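Local atomic coordinates of endo-beta-mannanase (Opitutaceae bacterium TAV5, PDB entry 7BOB), a protein that acts as an exo-beta-1,4-mannosidase of glycoside hydrolase family 5, hydrolysing beta-1,4-linked mannosides, and assembles as a homotrimer. Residues A[23-26]-A[30-33]; A[58-63]-A[315-320]; A[102-107]-A[153-158]. All blocks are in the same frame, centred on the assembly; numbering follows the deposited sequence.

Contact 1. Residues A[23-26]-A[30-33]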
loop_
_atom_site.group_PDB
_atom_site.type_symbol
_atom_site.label_atom_id
_atom_site.label_comp_id
_atom_site.label_asym_id
_atom_site.label_seq_id
_atom_site.Cartn_x
_atom_site.Cartn_y
_atom_site.Cartn_z
ATOM N N ASN A 23 17.609 -29.051 14.813
ATOM C CA ASN A 23 16.241 -29.299 14.388
ATOM C C ASN A 23 16.234 -30.469 13.408
ATOM O O ASN A 23 17.156 -30.610 12.595
ATOM C CB ASN A 23 15.658 -28.039 13.740
ATOM C CG ASN A 23 15.613 -26.859 14.699
ATOM O OD1 ASN A 23 14.596 -26.617 15.357
ATOM N ND2 ASN A 23 16.722 -26.111 14.782
ATOM N N TYR A 24 15.181 -31.302 13.458
ATOM C CA TYR A 24 15.233 -32.593 12.772
ATOM C C TYR A 24 14.019 -32.897 11.919
ATOM O O TYR A 24 12.884 -32.842 12.404
ATOM C CB TYR A 24 15.389 -33.755 13.756
ATOM C CG TYR A 24 15.466 -35.078 13.039
ATOM C CD1 TYR A 24 16.587 -35.424 12.290
ATOM C CD2 TYR A 24 14.416 -35.976 13.093
ATOM C CE1 TYR A 24 16.666 -36.629 11.631
ATOM C CE2 TYR A 24 14.480 -37.187 12.440
ATOM C CZ TYR A 24 15.602 -37.511 11.711
ATOM O OH TYR A 24 15.634 -38.732 11.071
ATOM N N TRP A 25 14.282 -33.299 10.670
ATOM C CA TRP A 25 13.399 -34.098 9.812
ATOM C C TRP A 25 14.279 -35.150 9.146
ATOM O O TRP A 25 15.425 -34.855 8.793
ATOM C CB TRP A 25 12.690 -33.293 8.711
ATOM C CG TRP A 25 11.646 -32.327 9.151
ATOM C CD1 TRP A 25 11.726 -30.963 9.094
ATOM C CD2 TRP A 25 10.344 -32.631 9.660
ATOM N NE1 TRP A 25 10.567 -30.400 9.562
ATOM C CE2 TRP A 25 9.698 -31.398 9.915
ATOM C CE3 TRP A 25 9.666 -33.820 9.941
ATOM C CZ2 TRP A 25 8.408 -31.321 10.431
ATOM C CZ3 TRP A 25 8.366 -33.741 10.452
ATOM C CH2 TRP A 25 7.755 -32.500 10.689
ATOM N N PRO A 26 13.785 -36.370 8.938
ATOM C CA PRO A 26 14.575 -37.352 8.182
ATOM C C PRO A 26 14.861 -36.868 6.768
ATOM O O PRO A 26 14.070 -36.140 6.169
ATOM C CB PRO A 26 13.676 -38.596 8.157
ATOM C CG PRO A 26 12.609 -38.333 9.164
ATOM C CD PRO A 26 12.429 -36.861 9.219
ATOM N N GLY A 30 11.430 -35.643 4.773
ATOM C CA GLY A 30 11.203 -34.328 5.331
ATOM C C GLY A 30 9.988 -34.259 6.238
ATOM O O GLY A 30 9.822 -35.083 7.142
ATOM N N VAL A 31 9.104 -33.298 5.952
ATOM C CA VAL A 31 7.954 -32.989 6.792
ATOM C C VAL A 31 6.912 -34.092 6.843
ATOM O O VAL A 31 5.955 -33.973 7.615
ATOM C CB VAL A 31 7.239 -31.715 6.296
ATOM C CG1 VAL A 31 8.148 -30.523 6.391
ATOM C CG2 VAL A 31 6.721 -31.915 4.857
ATOM N N GLU A 32 7.028 -35.124 6.008
ATOM C CA GLU A 32 6.093 -36.244 6.040
ATOM C C GLU A 32 6.514 -37.329 7.035
ATOM O O GLU A 32 6.005 -38.449 6.949
ATOM C CB GLU A 32 5.932 -36.849 4.632
ATOM C CG GLU A 32 5.316 -35.873 3.567
ATOM C CD GLU A 32 3.975 -35.279 4.019
ATOM O OE1 GLU A 32 3.133 -36.067 4.498
ATOM O OE2 GLU A 32 3.752 -34.034 3.904
ATOM N N MET A 33 7.408 -37.007 7.981
ATOM C CA MET A 33 8.017 -38.012 8.859
ATOM C C MET A 33 6.984 -38.881 9.570
ATOM O O MET A 33 7.151 -40.100 9.657
ATOM C CB MET A 33 8.902 -37.333 9.901
ATOM C CG MET A 33 9.465 -38.295 10.929
ATOM S SD MET A 33 10.394 -37.456 12.237
ATOM C CE MET A 33 9.061 -36.588 13.076
#

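Contact 2. Residues A[58-63]-A[315-320]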
loop_
_atom_site.group_PDB
_atom_site.type_symbol
_atom_site.label_atom_id
_atom_site.label_comp_id
_atom_site.label_asym_id
_atom_site.label_seq_id
_atom_site.Cartn_x
_atom_site.Cartn_y
_atom_site.Cartn_z
ATOM N N ARG A 58 15.304 -30.870 18.533
ATOM C CA ARG A 58 14.011 -30.234 18.328
ATOM C C ARG A 58 13.291 -30.931 17.181
ATOM O O ARG A 58 13.861 -31.117 16.098
ATOM C CB ARG A 58 14.171 -28.747 18.018
ATOM C CG ARG A 58 12.850 -28.026 17.766
ATOM C CD ARG A 58 13.031 -26.532 17.852
ATOM N NE ARG A 58 11.802 -25.769 17.642
ATOM C CZ ARG A 58 11.610 -24.895 16.641
ATOM N NH1 ARG A 58 12.544 -24.693 15.711
ATOM N NH2 ARG A 58 10.475 -24.220 16.565
ATOM N N PHE A 59 12.048 -31.329 17.420
ATOM C CA PHE A 59 11.269 -31.948 16.367
ATOM C C PHE A 59 9.821 -31.481 16.479
ATOM O O PHE A 59 9.410 -30.880 17.478
ATOM C CB PHE A 59 11.409 -33.478 16.402
ATOM C CG PHE A 59 10.816 -34.132 17.620
ATOM C CD1 PHE A 59 11.635 -34.663 18.605
ATOM C CD2 PHE A 59 9.443 -34.272 17.761
ATOM C CE1 PHE A 59 11.106 -35.288 19.717
ATOM C CE2 PHE A 59 8.901 -34.907 18.888
ATOM C CZ PHE A 59 9.734 -35.400 19.860
ATOM N N PHE A 60 9.036 -31.771 15.451
ATOM C CA PHE A 60 7.779 -31.073 15.244
ATOM C C PHE A 60 6.618 -32.051 15.209
ATOM O O PHE A 60 6.599 -32.983 14.395
ATOM C CB PHE A 60 7.877 -30.246 13.966
ATOM C CG PHE A 60 9.123 -29.447 13.921
ATOM C CD1 PHE A 60 9.231 -28.283 14.660
ATOM C CD2 PHE A 60 10.239 -29.912 13.238
ATOM C CE1 PHE A 60 10.418 -27.537 14.658
ATOM C CE2 PHE A 60 11.412 -29.195 13.237
ATOM C CZ PHE A 60 11.506 -28.008 13.954
ATOM N N VAL A 61 5.661 -31.836 16.105
ATOM C CA VAL A 61 4.435 -32.623 16.150
ATOM C C VAL A 61 3.481 -31.983 15.149
ATOM O O VAL A 61 2.813 -30.991 15.457
ATOM C CB VAL A 61 3.871 -32.666 17.581
ATOM C CG1 VAL A 61 2.634 -33.543 17.668
ATOM C CG2 VAL A 61 4.948 -33.180 18.551
ATOM N N ARG A 62 3.467 -32.489 13.918
ATOM C CA ARG A 62 2.677 -31.857 12.865
ATOM C C ARG A 62 1.194 -32.141 13.114
ATOM O O ARG A 62 0.741 -33.291 13.001
ATOM C CB ARG A 62 3.125 -32.337 11.488
ATOM C CG ARG A 62 2.706 -31.385 10.384
ATOM C CD ARG A 62 3.267 -31.785 9.021
ATOM N NE ARG A 62 2.771 -33.087 8.583
ATOM C CZ ARG A 62 2.814 -33.506 7.323
ATOM N NH1 ARG A 62 3.319 -32.722 6.378
ATOM N NH2 ARG A 62 2.336 -34.693 7.000
ATOM N N TRP A 63 0.455 -31.081 13.462
ATOM C CA TRP A 63 -0.938 -31.165 13.905
ATOM C C TRP A 63 -1.852 -31.961 12.978
ATOM O O TRP A 63 -2.597 -32.813 13.484
ATOM C CB TRP A 63 -1.490 -29.747 14.104
ATOM C CG TRP A 63 -2.747 -29.669 14.907
ATOM C CD1 TRP A 63 -3.443 -30.707 15.455
ATOM C CD2 TRP A 63 -3.457 -28.473 15.269
ATOM N NE1 TRP A 63 -4.546 -30.234 16.128
ATOM C CE2 TRP A 63 -4.577 -28.866 16.026
ATOM C CE3 TRP A 63 -3.258 -27.112 15.013
ATOM C CZ2 TRP A 63 -5.488 -27.949 16.547
ATOM C CZ3 TRP A 63 -4.167 -26.202 15.525
ATOM C CH2 TRP A 63 -5.271 -26.632 16.287
ATOM N N LEU A 315 20.775 -24.587 18.477
ATOM C CA LEU A 315 20.200 -25.667 17.683
ATOM C C LEU A 315 20.291 -25.303 16.209
ATOM O O LEU A 315 19.722 -24.295 15.775
ATOM C CB LEU A 315 18.742 -25.939 18.076
ATOM C CG LEU A 315 18.495 -26.282 19.548
ATOM C CD1 LEU A 315 17.015 -26.493 19.793
ATOM C CD2 LEU A 315 19.289 -27.518 19.928
ATOM N N TRP A 316 21.000 -26.124 15.451
ATOM C CA TRP A 316 21.218 -25.877 14.041
ATOM C C TRP A 316 19.978 -26.228 13.215
ATOM O O TRP A 316 19.202 -27.120 13.571
ATOM C CB TRP A 316 22.425 -26.689 13.589
ATOM C CG TRP A 316 22.587 -26.809 12.128
ATOM C CD1 TRP A 316 22.044 -27.761 11.314
ATOM C CD2 TRP A 316 23.377 -25.965 11.295
ATOM N NE1 TRP A 316 22.454 -27.562 10.022
ATOM C CE2 TRP A 316 23.270 -26.459 9.982
ATOM C CE3 TRP A 316 24.180 -24.847 11.536
ATOM C CZ2 TRP A 316 23.915 -25.854 8.901
ATOM C CZ3 TRP A 316 24.828 -24.252 10.463
ATOM C CH2 TRP A 316 24.699 -24.764 9.165
ATOM N N TRP A 317 19.796 -25.513 12.098
ATOM C CA TRP A 317 18.787 -25.847 11.091
ATOM C C TRP A 317 19.482 -26.224 9.788
ATOM O O TRP A 317 20.166 -25.390 9.200
ATOM C CB TRP A 317 17.807 -24.685 10.811
ATOM C CG TRP A 317 16.693 -25.239 9.974
ATOM C CD1 TRP A 317 16.744 -25.565 8.641
ATOM C CD2 TRP A 317 15.409 -25.664 10.443
ATOM N NE1 TRP A 317 15.553 -26.153 8.251
ATOM C CE2 TRP A 317 14.718 -26.222 9.336
ATOM C CE3 TRP A 317 14.762 -25.601 11.681
ATOM C CZ2 TRP A 317 13.424 -26.736 9.441
ATOM C CZ3 TRP A 317 13.463 -26.123 11.786
ATOM C CH2 TRP A 317 12.819 -26.681 10.674
ATOM N N CYS A 318 19.280 -27.448 9.305
ATOM C CA CYS A 318 18.639 -28.546 10.023
ATOM C C CYS A 318 19.606 -29.755 9.912
ATOM O O CYS A 318 20.689 -29.642 9.310
ATOM C CB CYS A 318 17.252 -28.850 9.433
ATOM S SG CYS A 318 17.364 -29.385 7.711
ATOM N N PHE A 319 19.246 -30.907 10.484
ATOM C CA PHE A 319 20.260 -31.936 10.697
ATOM C C PHE A 319 20.757 -32.523 9.381
ATOM O O PHE A 319 21.968 -32.632 9.166
ATOM C CB PHE A 319 19.730 -33.041 11.602
ATOM C CG PHE A 319 20.791 -34.047 12.007
ATOM C CD1 PHE A 319 21.995 -33.621 12.575
ATOM C CD2 PHE A 319 20.601 -35.400 11.794
ATOM C CE1 PHE A 319 22.990 -34.546 12.940
ATOM C CE2 PHE A 319 21.571 -36.340 12.158
ATOM C CZ PHE A 319 22.777 -35.910 12.734
ATOM N N LYS A 320 19.840 -32.910 8.494
ATOM C CA LYS A 320 20.150 -33.629 7.264
ATOM C C LYS A 320 19.772 -32.796 6.050
ATOM O O LYS A 320 18.860 -31.965 6.112
ATOM C CB LYS A 320 19.377 -34.956 7.172
ATOM C CG LYS A 320 19.818 -36.036 8.179
ATOM C CD LYS A 320 21.215 -36.543 7.872
ATOM C CE LYS A 320 21.195 -37.714 6.903
ATOM N NZ LYS A 320 20.963 -39.004 7.602
#

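Contact 3. Residues A[102-107]-A[153-158]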
loop_
_atom_site.group_PDB
_atom_site.type_symbol
_atom_site.label_atom_id
_atom_site.label_comp_id
_atom_site.label_asym_id
_atom_site.label_seq_id
_atom_site.Cartn_x
_atom_site.Cartn_y
_atom_site.Cartn_z
ATOM N N GLY A 102 1.644 -26.611 11.507
ATOM C CA GLY A 102 1.944 -25.192 11.448
ATOM C C GLY A 102 2.925 -24.798 10.355
ATOM O O GLY A 102 3.034 -25.466 9.322
ATOM N N TRP A 103 3.634 -23.702 10.610
ATOM C CA TRP A 103 4.603 -23.148 9.669
ATOM C C TRP A 103 5.857 -24.009 9.618
ATOM O O TRP A 103 6.414 -24.353 10.663
ATOM C CB TRP A 103 4.963 -21.741 10.123
ATOM C CG TRP A 103 5.917 -20.964 9.240
ATOM C CD1 TRP A 103 7.281 -21.009 9.268
ATOM C CD2 TRP A 103 5.566 -19.989 8.251
ATOM N NE1 TRP A 103 7.805 -20.136 8.349
ATOM C CE2 TRP A 103 6.776 -19.494 7.709
ATOM C CE3 TRP A 103 4.348 -19.492 7.763
ATOM C CZ2 TRP A 103 6.807 -18.524 6.698
ATOM C CZ3 TRP A 103 4.375 -18.519 6.755
ATOM C CH2 TRP A 103 5.603 -18.044 6.239
ATOM N N MET A 104 6.319 -24.345 8.409
ATOM C CA MET A 104 7.464 -25.250 8.283
ATOM C C MET A 104 8.039 -25.197 6.871
ATOM O O MET A 104 7.394 -25.677 5.923
ATOM C CB MET A 104 7.042 -26.679 8.642
ATOM C CG MET A 104 8.185 -27.671 8.554
ATOM S SD MET A 104 9.647 -27.136 9.524
ATOM C CE MET A 104 8.948 -26.965 11.173
ATOM N N SER A 105 9.240 -24.610 6.734
ATOM C CA SER A 105 10.054 -24.654 5.507
ATOM C C SER A 105 9.337 -24.103 4.271
ATOM O O SER A 105 9.561 -24.577 3.149
ATOM C CB SER A 105 10.505 -26.076 5.224
ATOM O OG SER A 105 11.163 -26.566 6.347
ATOM N N GLY A 106 8.477 -23.101 4.445
ATOM C CA GLY A 106 7.775 -22.520 3.323
ATOM C C GLY A 106 6.398 -23.093 3.079
ATOM O O GLY A 106 5.680 -22.587 2.206
ATOM N N GLY A 107 6.001 -24.137 3.813
ATOM C CA GLY A 107 4.648 -24.642 3.772
ATOM C C GLY A 107 3.916 -24.346 5.071
ATOM O O GLY A 107 4.506 -23.949 6.085
ATOM N N LEU A 153 6.028 -24.247 22.048
ATOM C CA LEU A 153 4.636 -23.928 21.714
ATOM C C LEU A 153 4.327 -24.178 20.240
ATOM O O LEU A 153 3.288 -24.750 19.892
ATOM C CB LEU A 153 4.351 -22.472 22.077
ATOM C CG LEU A 153 2.895 -22.023 22.054
ATOM C CD1 LEU A 153 2.032 -23.053 22.800
ATOM C CD2 LEU A 153 2.784 -20.655 22.683
ATOM N N GLY A 154 5.211 -23.739 19.357
ATOM C CA GLY A 154 5.037 -24.011 17.942
ATOM C C GLY A 154 6.190 -23.390 17.192
ATOM O O GLY A 154 7.020 -22.685 17.764
ATOM N N ASN A 155 6.241 -23.664 15.897
ATOM C CA ASN A 155 7.320 -23.166 15.067
ATOM C C ASN A 155 6.924 -21.846 14.399
ATOM O O ASN A 155 6.040 -21.819 13.532
ATOM C CB ASN A 155 7.728 -24.169 14.004
ATOM C CG ASN A 155 8.945 -23.683 13.271
ATOM O OD1 ASN A 155 9.838 -23.135 13.906
ATOM N ND2 ASN A 155 8.960 -23.796 11.948
ATOM N N GLU A 156 7.592 -20.766 14.801
ATOM C CA GLU A 156 7.526 -19.477 14.109
ATOM C C GLU A 156 6.080 -19.030 13.947
ATOM O O GLU A 156 5.623 -18.682 12.855
ATOM C CB GLU A 156 8.246 -19.550 12.762
ATOM C CG GLU A 156 9.713 -19.986 12.913
ATOM C CD GLU A 156 10.598 -19.586 11.750
ATOM O OE1 GLU A 156 10.091 -19.489 10.601
ATOM O OE2 GLU A 156 11.816 -19.377 11.990
ATOM N N LEU A 157 5.347 -19.073 15.063
ATOM C CA LEU A 157 3.939 -18.713 15.030
ATOM C C LEU A 157 3.762 -17.265 14.609
ATOM O O LEU A 157 2.686 -16.889 14.136
ATOM C CB LEU A 157 3.295 -18.966 16.393
ATOM C CG LEU A 157 3.148 -20.454 16.786
ATOM C CD1 LEU A 157 3.071 -20.622 18.310
ATOM C CD2 LEU A 157 1.949 -21.092 16.093
ATOM N N ASP A 158 4.812 -16.456 14.745
ATOM C CA ASP A 158 4.765 -15.059 14.359
ATOM C C ASP A 158 4.954 -14.847 12.861
ATOM O O ASP A 158 4.818 -13.714 12.398
ATOM C CB ASP A 158 5.838 -14.307 15.128
ATOM C CG ASP A 158 7.222 -14.818 14.807
ATOM O OD1 ASP A 158 7.514 -15.975 15.082
ATOM O OD2 ASP A 158 8.024 -14.080 14.240
HETATM O O HOH W 1 3.435 -22.731 13.268
#

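Contact 1. Residues A[23-26]-A[30-33]
W25 turns its CG beside its own backbone N and opposite its carbonyl carbon (chi1 -69°), which directs the indole at residues 30-33, while M33 sets CG anti to its backbone N (chi1 175°) and sends its chain along the edge of W25 and across P26. The six-membered ring of W25 receives the backbone of V31 over one face: V31 CA stands 3.6 Å from the ring centroid, 8° off the normal, a clear CH-pi contact. On the same indole, V31 CG1 lies 3.9 Å from W25 CE2, and M33 CB meets the ring edge in its plane, 3.6 Å from W25 CE3. The carbonyl of G30 approaches this corner too, with its O 3.1 Å from W25 CE3. These residues belong to the loop that leaves the first barrel strand, 20-23, of the (beta/alpha)8 fold and runs into the short helix 33-36, whose N-cap is E32. The loop folds back on itself through a bent hydrogen bond from G30 N to P26 O, 3.0 Å long, and G30 takes the positive phi that glycine tolerates well. Beyond it, the M33 side chain crosses P26 at about a right angle, CG to CG at 3.6 Å. Bent at its last torsion, M33 places SD obliquely beside the rings of both Y24 and W25, in two Met-aromatic contacts; the nearest atom of Y24 is CE2, 4.1 Å from M33 SD. The hydroxyl of Y24 is hydrogen-bonded to D45 of helix 39-51, which fixes the far end of that ring.

Contact 2. Residues A[58-63]-A[315-320]
F60 and W317 make the close part of this contact, their rings meeting obliquely. F60 CZ comes 3.5 Å from W317 CZ3 and 3.8 Å from W317 CH2; the two ring planes stand 41° apart, and the centroids of the six-membered rings are 5.7 Å from each other. W317 reaches across because its CG is anti to the backbone N (chi1 -170°), extending the indole from the end of strand 311-316 toward strand 56-62. A cis peptide joins W317 to C318, and C318 CB lies over one face of the indole, toward its rim. The other half is looser. R58 CB and L315 CD1 just touch at 4.0 Å, and R58 NH1 sits at the edge of the W317 ring, 4.3 Å from CZ3. No hydrogen bond joins the two segments, since strand 20-23 runs between them and the N23 side chain touches F60, L315 and W317. Solvent has little part in this looseness, because all four touching residues are buried. The guanidinium of R58 is instead held by what surrounds it: its chain is extended from CG to NE, F60 CE1 lies 3.5 Å above the guanidinium plane, over its centre, and salt bridges run to D152 and E281, with hydrogen bonds to N23 and N155. Such an arginine on the second barrel strand, bridged to a glutamate on the seventh, together with a tryptophan followed by a non-proline cis peptide after the eighth, is consistent with the active site of clan GH-A (beta/alpha)8 glycosidases.

Contact 3. Residues A[102-107]-A[153-158]
W103 and N155 bring their backbones to 6.0 Å between CA atoms, and one water joins them, accepting from W103 N and donating to N155 O at 2.8 Å each. A direct bond lies alongside: N155, with CG anti to its backbone N (chi1 -174°), gives ND2 to W103 O at 2.9 Å, fairly straight at 155° but from above the carbonyl plane. M104 curls its bent chain so that CE rests 3.3 Å from N155 ND2, the two side chains crossing at about a right angle. Here the tight hairpin 103-108, with its type I' turn from M104 to G107, docks on the loop after the fourth barrel strand, whose Asn-Glu pair N155-E156 matches the acid/base signature of clan GH-A enzymes. A leucine in place of N155 would probably leave W103 O without its amide donor and R58 without one of its acceptors. The E156 carboxylate lies obliquely beside the W103 indole, planes 36° apart, with E156 OE1 3.3 Å from W103 NE1, while its OE2 is hydrogen-bonded to H240.

All three contacts lie at the C-terminal ends of the barrel strands; the centres of contacts 1 and 2 are about 7 Å apart, those of contacts 2 and 3 about 11 Å, and those of contacts 1 and 3 about 13 Å. M104 ties them together: its SD is 3.4 Å from W25 NE1 of contact 1 and 3.4 Å from W317 CH2 of contact 2. Contact 2 meets contact 3 through a probable hydrogen bond, R58 NH2 to N155 OD1, 2.9 Å, and contact 1 through the salt bridge E32 OE2 to R62 NH1, 2.8 Å. By family resemblance, E281, bridged to R58, and E156, next to N155, are probably the catalytic pair, their carboxylates close.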